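Local coordinates for protein beta-galactosidase (Geobacillus stearothermophilus, PDB 5DFA) that probably hydrolyses terminal non-reducing beta-D-galactose residues from beta-D-galactosides, as a zinc-binding member of glycoside hydrolase family 42, at residues Ile281-Tyr286 with Phe318-Cys323; Ser156-Gly161 with Asn255-Thr260; Glu523-Glu528 with Ala591-Gly596. The protein carries 1 engineered substitution. All blocks are in the same frame, centred on the assembly; numbering follows the deposited sequence.

How the contacts relate
Reading from the N terminus, contact 2 comes first: Ser156-Gly161, the loop after strand 150-154, meets the end of strand 252-257 and closes a loop of 93 residues, more than half of them helical. Contact 1 then closes a shorter excursion through helix 296-311, pairing strands 282-285 and 318-323. Contact 3, in the trimerisation domain, closes an excursion of 62 residues, mostly strand and without helix. The three run in series, with no nesting or crossing. Contacts 1 and 2 touch, because strands 252-257 and 282-285 are neighbours in one barrel and Phe256 bonds through its backbone to Ser282 and Asp284. Contact 3 stands apart, its centre about 37 Å from the centres of the other two.

Contact 1 (Ile281-Tyr286 with Phe318-Cys323); sequences ISWDAY and FLLMAC. Engineered in segment 318-323: Ala322 (natural residue Glu).
Trp283 and Phe318 form the apolar centre, the five-membered ring of the indole inclined at 52° to the Phe318 ring. Phe318 CE2 comes to the indole edge, 3.6 Å from Trp283 NE1, while CD1 of Leu320 reaches Ala285 CB at 3.9 Å. With CG lodged between backbone N and carbonyl carbon (chi1 81°), the indole is turned back beside Phe318; NE1 also has a weak bond to Asn307. Replacing Trp283 with alanine would probably open a gap beside Phe318 and leave Asn307 without that donor. Parallel backbone bonds zip the strands together: Leu319 N gives to Ile281 O at 2.9 Å, in the carbonyl plane, and Ala285 N to Ala322 O. Between them Met321 N reaches Trp283 O at 3.0 Å from above the carbonyl plane, where a beta bulge shifts the register by one. At the polar edge lies Ala322, engineered from the predicted nucleophile Glu; its CB sits 3.2 Å from Asp284 OD2 and 3.3 Å from Tyr286 OH. Asp284 OD1 accepts from Asn255, and Tyr286 OH bonds a glycerol. The arrangement is a beta-alpha-beta unit of a TIM barrel, two neighbouring parallel strands joined through helix 296-311, with the predicted catalytic position near the C-terminal end of the second.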
loop_
_atom_site.group_PDB
_atom_site.type_symbol
_atom_site.label_atom_id
_atom_site.label_comp_id
_atom_site.label_asym_id
_atom_site.label_seq_id
_atom_site.Cartn_x
_atom_site.Cartn_y
_atom_site.Cartn_z
ATOM N N ILE A 281 -18.724 18.798 -27.275
ATOM C CA ILE A 281 -18.135 17.907 -26.283
ATOM C C ILE A 281 -17.524 16.673 -26.944
ATOM O O ILE A 281 -18.117 16.083 -27.847
ATOM C CB ILE A 281 -19.177 17.463 -25.237
ATOM C CG1 ILE A 281 -19.873 18.683 -24.633
ATOM C CG2 ILE A 281 -18.528 16.624 -24.147
ATOM C CD1 ILE A 281 -18.922 19.667 -23.989
ATOM N N SER A 282 -16.332 16.299 -26.493
ATOM C CA SER A 282 -15.665 15.097 -26.973
ATOM C C SER A 282 -14.979 14.384 -25.815
ATOM O O SER A 282 -14.511 15.032 -24.879
ATOM C CB SER A 282 -14.649 15.438 -28.065
ATOM O OG SER A 282 -13.586 16.219 -27.545
ATOM N N TRP A 283 -14.919 13.056 -25.866
ATOM C CA TRP A 283 -14.287 12.314 -24.780
ATOM C C TRP A 283 -13.719 10.963 -25.207
ATOM O O TRP A 283 -14.062 10.428 -26.262
ATOM C CB TRP A 283 -15.280 12.124 -23.628
ATOM C CG TRP A 283 -16.250 10.995 -23.793
ATOM C CD1 TRP A 283 -17.295 10.928 -24.669
ATOM C CD2 TRP A 283 -16.292 9.785 -23.027
ATOM N NE1 TRP A 283 -17.972 9.742 -24.509
ATOM C CE2 TRP A 283 -17.376 9.024 -23.505
ATOM C CE3 TRP A 283 -15.510 9.269 -21.988
ATOM C CZ2 TRP A 283 -17.699 7.773 -22.982
ATOM C CZ3 TRP A 283 -15.833 8.028 -21.470
ATOM C CH2 TRP A 283 -16.918 7.295 -21.966
ATOM N N ASP A 284 -12.840 10.425 -24.367
ATOM C CA ASP A 284 -12.124 9.193 -24.668
ATOM C C ASP A 284 -12.608 8.045 -23.788
ATOM O O ASP A 284 -12.521 8.111 -22.562
ATOM C CB ASP A 284 -10.619 9.398 -24.486
ATOM C CG ASP A 284 -10.112 10.637 -25.200
ATOM O OD1 ASP A 284 -9.157 11.266 -24.697
ATOM O OD2 ASP A 284 -10.673 10.986 -26.259
ATOM N N ALA A 285 -13.110 6.991 -24.423
ATOM C CA ALA A 285 -13.688 5.864 -23.701
ATOM C C ALA A 285 -12.812 4.621 -23.780
ATOM O O ALA A 285 -12.465 4.163 -24.868
ATOM C CB ALA A 285 -15.069 5.557 -24.238
ATOM N N TYR A 286 -12.467 4.071 -22.621
ATOM C CA TYR A 286 -11.714 2.823 -22.570
ATOM C C TYR A 286 -12.283 1.861 -21.531
ATOM O O TYR A 286 -11.663 1.627 -20.494
ATOM C CB TYR A 286 -10.239 3.103 -22.274
ATOM C CG TYR A 286 -9.611 4.096 -23.222
ATOM C CD1 TYR A 286 -9.308 3.741 -24.530
ATOM C CD2 TYR A 286 -9.325 5.392 -22.812
ATOM C CE1 TYR A 286 -8.737 4.648 -25.403
ATOM C CE2 TYR A 286 -8.752 6.306 -23.677
ATOM C CZ TYR A 286 -8.460 5.928 -24.971
ATOM O OH TYR A 286 -7.890 6.833 -25.836
ATOM N N PHE A 318 -22.404 14.581 -29.407
ATOM C CA PHE A 318 -21.018 14.694 -28.971
ATOM C C PHE A 318 -20.128 13.906 -29.922
ATOM O O PHE A 318 -20.611 13.322 -30.892
ATOM C CB PHE A 318 -20.845 14.206 -27.526
ATOM C CG PHE A 318 -21.090 12.733 -27.337
ATOM C CD1 PHE A 318 -22.365 12.256 -27.076
ATOM C CD2 PHE A 318 -20.042 11.827 -27.394
ATOM C CE1 PHE A 318 -22.592 10.903 -26.895
ATOM C CE2 PHE A 318 -20.263 10.474 -27.213
ATOM C CZ PHE A 318 -21.540 10.011 -26.963
ATOM N N LEU A 319 -18.829 13.891 -29.648
ATOM C CA LEU A 319 -17.888 13.192 -30.513
ATOM C C LEU A 319 -16.967 12.277 -29.721
ATOM O O LEU A 319 -16.180 12.741 -28.902
ATOM C CB LEU A 319 -17.048 14.192 -31.311
ATOM C CG LEU A 319 -17.762 15.076 -32.335
ATOM C CD1 LEU A 319 -16.760 15.963 -33.054
ATOM C CD2 LEU A 319 -18.545 14.236 -33.330
ATOM N N LEU A 320 -17.065 10.974 -29.961
ATOM C CA LEU A 320 -16.085 10.052 -29.406
ATOM C C LEU A 320 -14.732 10.380 -30.021
ATOM O O LEU A 320 -14.492 10.095 -31.192
ATOM C CB LEU A 320 -16.467 8.599 -29.681
ATOM C CG LEU A 320 -15.579 7.549 -29.010
ATOM C CD1 LEU A 320 -15.720 7.609 -27.496
ATOM C CD2 LEU A 320 -15.897 6.155 -29.531
ATOM N N MET A 321 -13.858 11.000 -29.234
ATOM C CA MET A 321 -12.565 11.441 -29.742
ATOM C C MET A 321 -11.556 10.299 -29.752
ATOM O O MET A 321 -10.644 10.275 -30.579
ATOM C CB MET A 321 -12.033 12.612 -28.911
ATOM C CG MET A 321 -10.770 13.250 -29.471
ATOM S SD MET A 321 -10.950 13.767 -31.191
ATOM C CE MET A 321 -12.311 14.924 -31.060
ATOM N N ALA A 322 -11.723 9.352 -28.835
ATOM C CA ALA A 322 -10.815 8.213 -28.772
ATOM C C ALA A 322 -11.436 6.988 -28.112
ATOM O O ALA A 322 -12.156 7.089 -27.117
ATOM C CB ALA A 322 -9.535 8.602 -28.046
ATOM N N CYS A 323 -11.151 5.834 -28.698
ATOM C CA CYS A 323 -11.435 4.538 -28.103
ATOM C C CYS A 323 -10.452 3.566 -28.733
ATOM O O CYS A 323 -9.823 3.893 -29.737
ATOM C CB CYS A 323 -12.881 4.102 -28.347
ATOM S SG CYS A 323 -13.247 3.633 -30.055
#

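Contact 2 (Ser156-Gly161 with Asn255-Thr260); sequences SNEYGG and NFMADT
Asn255 is the one residue of its weakly bonded strand whose backbone draws level with the loop Ser156-Gly161, its CA 5.6 Å from that of Glu158, and a water joins Asn255 O to Tyr159 N. The side-chain amide of Asn255 works at both ends. Asn255 OD1 receives the backbone N-H of Glu158 at 3.1 Å in an almost straight bond (177°), the donor standing above the carbonyl plane. Asn255 ND2 gives to Asn157 OD1 at 3.0 Å, again from above the acceptor's plane, the two amides being inclined at 50°. Glu158 has its CG anti to the carbonyl carbon (chi1 -69°) and an extended chain beyond, which crosses Met257 at about a right angle. There Met257 SD lies 3.6 Å from Glu158 CB, and Met257 CG comes to 3.4 Å from Glu158 OE2. The other oxygen, OE1, has a long, weak ion pair with Arg119. Asn157 is predicted to bind substrate and Glu158 to be the proton donor, so the chemistry implies a second-shell role for Asn255: its amide probably holds the loop backbone and the Asn157 amide in position, while the thioether chain of Met257 flanks the carboxylate.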
loop_
_atom_site.group_PDB
_atom_site.type_symbol
_atom_site.label_atom_id
_atom_site.label_comp_id
_atom_site.label_asym_id
_atom_site.label_seq_id
_atom_site.Cartn_x
_atom_site.Cartn_y
_atom_site.Cartn_z
ATOM N N SER A 156 -5.058 21.003 -27.076
ATOM C CA SER A 156 -4.267 20.222 -26.126
ATOM C C SER A 156 -4.665 18.751 -26.149
ATOM O O SER A 156 -5.133 18.244 -27.168
ATOM C CB SER A 156 -4.409 20.782 -24.709
ATOM O OG SER A 156 -3.407 20.261 -23.853
ATOM N N ASN A 157 -4.474 18.071 -25.024
ATOM C CA ASN A 157 -4.877 16.677 -24.905
ATOM C C ASN A 157 -5.106 16.261 -23.459
ATOM O O ASN A 157 -4.181 16.282 -22.646
ATOM C CB ASN A 157 -3.834 15.759 -25.541
ATOM C CG ASN A 157 -4.323 14.329 -25.671
ATOM O OD1 ASN A 157 -5.130 14.016 -26.545
ATOM N ND2 ASN A 157 -3.838 13.455 -24.798
ATOM N N GLU A 158 -6.346 15.881 -23.160
ATOM C CA GLU A 158 -6.743 15.399 -21.838
ATOM C C GLU A 158 -6.215 16.274 -20.704
ATOM O O GLU A 158 -5.325 15.860 -19.957
ATOM C CB GLU A 158 -6.280 13.953 -21.640
ATOM C CG GLU A 158 -7.020 12.945 -22.508
ATOM C CD GLU A 158 -6.685 11.507 -22.158
ATOM O OE1 GLU A 158 -5.545 11.250 -21.715
ATOM O OE2 GLU A 158 -7.563 10.633 -22.322
ATOM N N TYR A 159 -6.757 17.485 -20.596
ATOM C CA TYR A 159 -6.401 18.405 -19.520
ATOM C C TYR A 159 -6.550 17.739 -18.157
ATOM O O TYR A 159 -7.545 17.063 -17.895
ATOM C CB TYR A 159 -7.269 19.665 -19.569
ATOM C CG TYR A 159 -6.848 20.702 -20.587
ATOM C CD1 TYR A 159 -5.583 21.274 -20.548
ATOM C CD2 TYR A 159 -7.730 21.132 -21.572
ATOM C CE1 TYR A 159 -5.201 22.232 -21.471
ATOM C CE2 TYR A 159 -7.359 22.088 -22.498
ATOM C CZ TYR A 159 -6.095 22.636 -22.441
ATOM O OH TYR A 159 -5.723 23.588 -23.364
ATOM N N GLY A 160 -5.560 17.932 -17.295
ATOM C CA GLY A 160 -5.592 17.351 -15.966
ATOM C C GLY A 160 -4.366 17.703 -15.151
ATOM O O GLY A 160 -3.370 18.184 -15.688
ATOM N N GLY A 161 -4.442 17.461 -13.847
ATOM C CA GLY A 161 -3.334 17.742 -12.958
ATOM C C GLY A 161 -3.362 19.160 -12.424
ATOM O O GLY A 161 -4.181 19.978 -12.844
ATOM N N ASN A 255 -10.726 16.910 -25.533
ATOM C CA ASN A 255 -11.203 15.577 -25.180
ATOM C C ASN A 255 -11.318 15.350 -23.676
ATOM O O ASN A 255 -10.351 15.510 -22.931
ATOM C CB ASN A 255 -10.297 14.510 -25.801
ATOM C CG ASN A 255 -8.824 14.826 -25.639
ATOM O OD1 ASN A 255 -8.441 15.981 -25.460
ATOM N ND2 ASN A 255 -7.989 13.796 -25.712
ATOM N N PHE A 256 -12.519 14.978 -23.242
ATOM C CA PHE A 256 -12.778 14.660 -21.843
ATOM C C PHE A 256 -12.356 13.233 -21.520
ATOM O O PHE A 256 -12.103 12.429 -22.418
ATOM C CB PHE A 256 -14.261 14.845 -21.510
ATOM C CG PHE A 256 -14.694 16.281 -21.407
ATOM C CD1 PHE A 256 -13.766 17.309 -21.461
ATOM C CD2 PHE A 256 -16.032 16.600 -21.245
ATOM C CE1 PHE A 256 -14.167 18.628 -21.361
ATOM C CE2 PHE A 256 -16.439 17.917 -21.144
ATOM C CZ PHE A 256 -15.505 18.933 -21.203
ATOM N N MET A 257 -12.285 12.922 -20.231
ATOM C CA MET A 257 -11.967 11.570 -19.793
ATOM C C MET A 257 -13.014 11.029 -18.831
ATOM O O MET A 257 -13.773 11.785 -18.225
ATOM C CB MET A 257 -10.598 11.523 -19.109
ATOM C CG MET A 257 -9.441 12.060 -19.924
ATOM S SD MET A 257 -8.013 12.387 -18.870
ATOM C CE MET A 257 -7.923 10.858 -17.939
ATOM N N ALA A 258 -13.056 9.709 -18.712
ATOM C CA ALA A 258 -13.651 9.065 -17.554
ATOM C C ALA A 258 -12.484 8.691 -16.655
ATOM O O ALA A 258 -11.357 8.571 -17.133
ATOM C CB ALA A 258 -14.465 7.849 -17.949
ATOM N N ASP A 259 -12.727 8.518 -15.363
ATOM C CA ASP A 259 -11.616 8.255 -14.457
ATOM C C ASP A 259 -11.232 6.779 -14.437
ATOM O O ASP A 259 -12.055 5.903 -14.708
ATOM C CB ASP A 259 -11.938 8.751 -13.048
ATOM C CG ASP A 259 -11.180 10.019 -12.700
ATOM O OD1 ASP A 259 -10.057 10.196 -13.217
ATOM O OD2 ASP A 259 -11.705 10.841 -11.920
ATOM N N THR A 260 -9.969 6.536 -14.094
ATOM C CA THR A 260 -9.283 5.254 -14.266
ATOM C C THR A 260 -10.095 3.993 -13.946
ATOM O O THR A 260 -9.916 2.960 -14.594
ATOM C CB THR A 260 -7.996 5.226 -13.409
ATOM O OG1 THR A 260 -7.299 6.471 -13.552
ATOM C CG2 THR A 260 -7.082 4.088 -13.835
HETATM O O HOH W 1 -8.852 17.938 -22.486
#

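Contact 3 (Glu523-Glu528 with Ala591-Gly596); sequences EMFGME and AYYIGG
The Phe525 ring has Ala591 CB over one face, 3.9 Å from the ring centroid in a CH-pi contact, and Tyr592 O at its edge, 3.1 Å from Phe525 CE2. The Tyr593 ring is met in the same way. Over one of its faces lies the methyl of Met527, CE standing 3.9 Å from the centroid and only 19° off the normal, while Phe525 CD2 comes up at the edge, near the ring plane. The two rings thus belong to one continuous apolar patch, with Phe525 CD2 also 3.9 Å from Tyr593 CB.

Met527 owes this position to a compact shape. Its CG is tucked between the backbone N and the carbonyl carbon (chi1 44°), and further bends at chi2 and chi3 fold the chain back across the tyrosine at about a right angle. The sulfur follows at a slant, SD being 4.5 Å from the Tyr593 centroid, a Met-aromatic contact that accompanies the CH-pi one.

Ala591 also packs its methyl against Met524 O, a carbonyl that accepts a hydrogen bond from Asn584. No direct hydrogen bond joins the two segments; instead a water donates to both Phe525 O and Ala591 O, bridging the two backbones.

Gly526, with positive phi, lets the chain leave helix 519-525 and turn into strand 527-534. Leu497 and Met499 of strand 496-500 also touch Phe525, and Ile559 of strand 555-561 packs on both Met527 and Tyr593. Glu528, directed away from Ala591-Gly596, makes a salt bridge to Arg382 of the second subunit. The arrangement is a helix-to-strand junction packed on strand 589-594 of the mixed sheet, within the trimerisation domain and beside a subunit interface.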
loop_
_atom_site.group_PDB
_atom_site.type_symbol
_atom_site.label_atom_id
_atom_site.label_comp_id
_atom_site.label_asym_id
_atom_site.label_seq_id
_atom_site.Cartn_x
_atom_site.Cartn_y
_atom_site.Cartn_z
ATOM N N GLU A 523 -40.685 21.208 3.282
ATOM C CA GLU A 523 -42.017 21.431 2.729
ATOM C C GLU A 523 -42.269 20.542 1.517
ATOM O O GLU A 523 -43.339 19.947 1.382
ATOM C CB GLU A 523 -42.200 22.900 2.342
ATOM C CG GLU A 523 -42.340 23.849 3.520
ATOM C CD GLU A 523 -42.322 25.306 3.096
ATOM O OE1 GLU A 523 -42.140 25.572 1.889
ATOM O OE2 GLU A 523 -42.489 26.184 3.969
ATOM N N MET A 524 -41.275 20.460 0.639
ATOM C CA MET A 524 -41.379 19.685 -0.594
ATOM C C MET A 524 -41.617 18.201 -0.336
ATOM O O MET A 524 -42.465 17.581 -0.974
ATOM C CB MET A 524 -40.111 19.853 -1.431
ATOM C CG MET A 524 -39.891 21.249 -1.973
ATOM S SD MET A 524 -38.193 21.463 -2.534
ATOM C CE MET A 524 -38.063 20.120 -3.707
ATOM N N PHE A 525 -40.861 17.641 0.603
ATOM C CA PHE A 525 -40.870 16.200 0.829
ATOM C C PHE A 525 -41.810 15.769 1.951
ATOM O O PHE A 525 -42.046 14.577 2.138
ATOM C CB PHE A 525 -39.452 15.714 1.129
ATOM C CG PHE A 525 -38.551 15.709 -0.071
ATOM C CD1 PHE A 525 -37.831 16.840 -0.418
ATOM C CD2 PHE A 525 -38.431 14.575 -0.856
ATOM C CE1 PHE A 525 -37.006 16.839 -1.525
ATOM C CE2 PHE A 525 -37.607 14.569 -1.964
ATOM C CZ PHE A 525 -36.894 15.702 -2.299
ATOM N N GLY A 526 -42.339 16.734 2.696
ATOM C CA GLY A 526 -43.268 16.438 3.772
ATOM C C GLY A 526 -42.652 15.630 4.899
ATOM O O GLY A 526 -43.359 14.990 5.677
ATOM N N MET A 527 -41.325 15.656 4.981
ATOM C CA MET A 527 -40.599 14.969 6.041
ATOM C C MET A 527 -39.236 15.610 6.252
ATOM O O MET A 527 -38.913 16.621 5.628
ATOM C CB MET A 527 -40.440 13.477 5.718
ATOM C CG MET A 527 -40.045 13.161 4.276
ATOM S SD MET A 527 -38.376 13.661 3.799
ATOM C CE MET A 527 -37.372 12.576 4.807
ATOM N N GLU A 528 -38.438 15.016 7.133
ATOM C CA GLU A 528 -37.069 15.465 7.344
ATOM C C GLU A 528 -36.217 14.368 7.972
ATOM O O GLU A 528 -36.664 13.665 8.880
ATOM C CB GLU A 528 -37.036 16.726 8.216
ATOM C CG GLU A 528 -37.638 16.561 9.603
ATOM C CD GLU A 528 -37.543 17.827 10.433
ATOM O OE1 GLU A 528 -36.576 18.593 10.239
ATOM O OE2 GLU A 528 -38.434 18.056 11.277
ATOM N N ALA A 591 -42.820 14.612 -4.524
ATOM C CA ALA A 591 -41.457 14.433 -4.038
ATOM C C ALA A 591 -41.295 13.101 -3.309
ATOM O O ALA A 591 -42.014 12.813 -2.352
ATOM C CB ALA A 591 -41.065 15.585 -3.126
ATOM N N TYR A 592 -40.346 12.292 -3.771
ATOM C CA TYR A 592 -40.052 11.007 -3.145
ATOM C C TYR A 592 -38.708 11.043 -2.423
ATOM O O TYR A 592 -37.734 11.587 -2.942
ATOM C CB TYR A 592 -40.043 9.885 -4.186
ATOM C CG TYR A 592 -41.391 9.556 -4.788
ATOM C CD1 TYR A 592 -42.098 8.431 -4.382
ATOM C CD2 TYR A 592 -41.949 10.358 -5.776
ATOM C CE1 TYR A 592 -43.326 8.118 -4.935
ATOM C CE2 TYR A 592 -43.178 10.055 -6.334
ATOM C CZ TYR A 592 -43.862 8.934 -5.909
ATOM O OH TYR A 592 -45.085 8.628 -6.461
ATOM N N TYR A 593 -38.657 10.456 -1.232
ATOM C CA TYR A 593 -37.400 10.340 -0.499
ATOM C C TYR A 593 -37.090 8.878 -0.189
ATOM O O TYR A 593 -37.914 8.167 0.388
ATOM C CB TYR A 593 -37.446 11.156 0.796
ATOM C CG TYR A 593 -36.109 11.256 1.503
ATOM C CD1 TYR A 593 -35.732 10.320 2.458
ATOM C CD2 TYR A 593 -35.223 12.286 1.211
ATOM C CE1 TYR A 593 -34.509 10.407 3.103
ATOM C CE2 TYR A 593 -33.999 12.382 1.850
ATOM C CZ TYR A 593 -33.648 11.440 2.795
ATOM O OH TYR A 593 -32.433 11.534 3.433
ATOM N N ILE A 594 -35.899 8.437 -0.580
ATOM C CA ILE A 594 -35.456 7.074 -0.309
ATOM C C ILE A 594 -34.356 7.088 0.748
ATOM O O ILE A 594 -33.230 7.504 0.478
ATOM C CB ILE A 594 -34.946 6.382 -1.587
ATOM C CG1 ILE A 594 -35.931 6.601 -2.738
ATOM C CG2 ILE A 594 -34.719 4.898 -1.335
ATOM C CD1 ILE A 594 -35.519 5.941 -4.036
ATOM N N GLY A 595 -34.688 6.629 1.950
ATOM C CA GLY A 595 -33.803 6.773 3.094
ATOM C C GLY A 595 -32.718 5.726 3.249
ATOM O O GLY A 595 -31.895 5.814 4.160
ATOM N N GLY A 596 -32.705 4.732 2.369
ATOM C CA GLY A 596 -31.720 3.671 2.460
ATOM C C GLY A 596 -31.215 3.197 1.113
ATOM O O GLY A 596 -31.902 3.327 0.100
HETATM O O HOH W 2 -41.548 12.550 0.481
#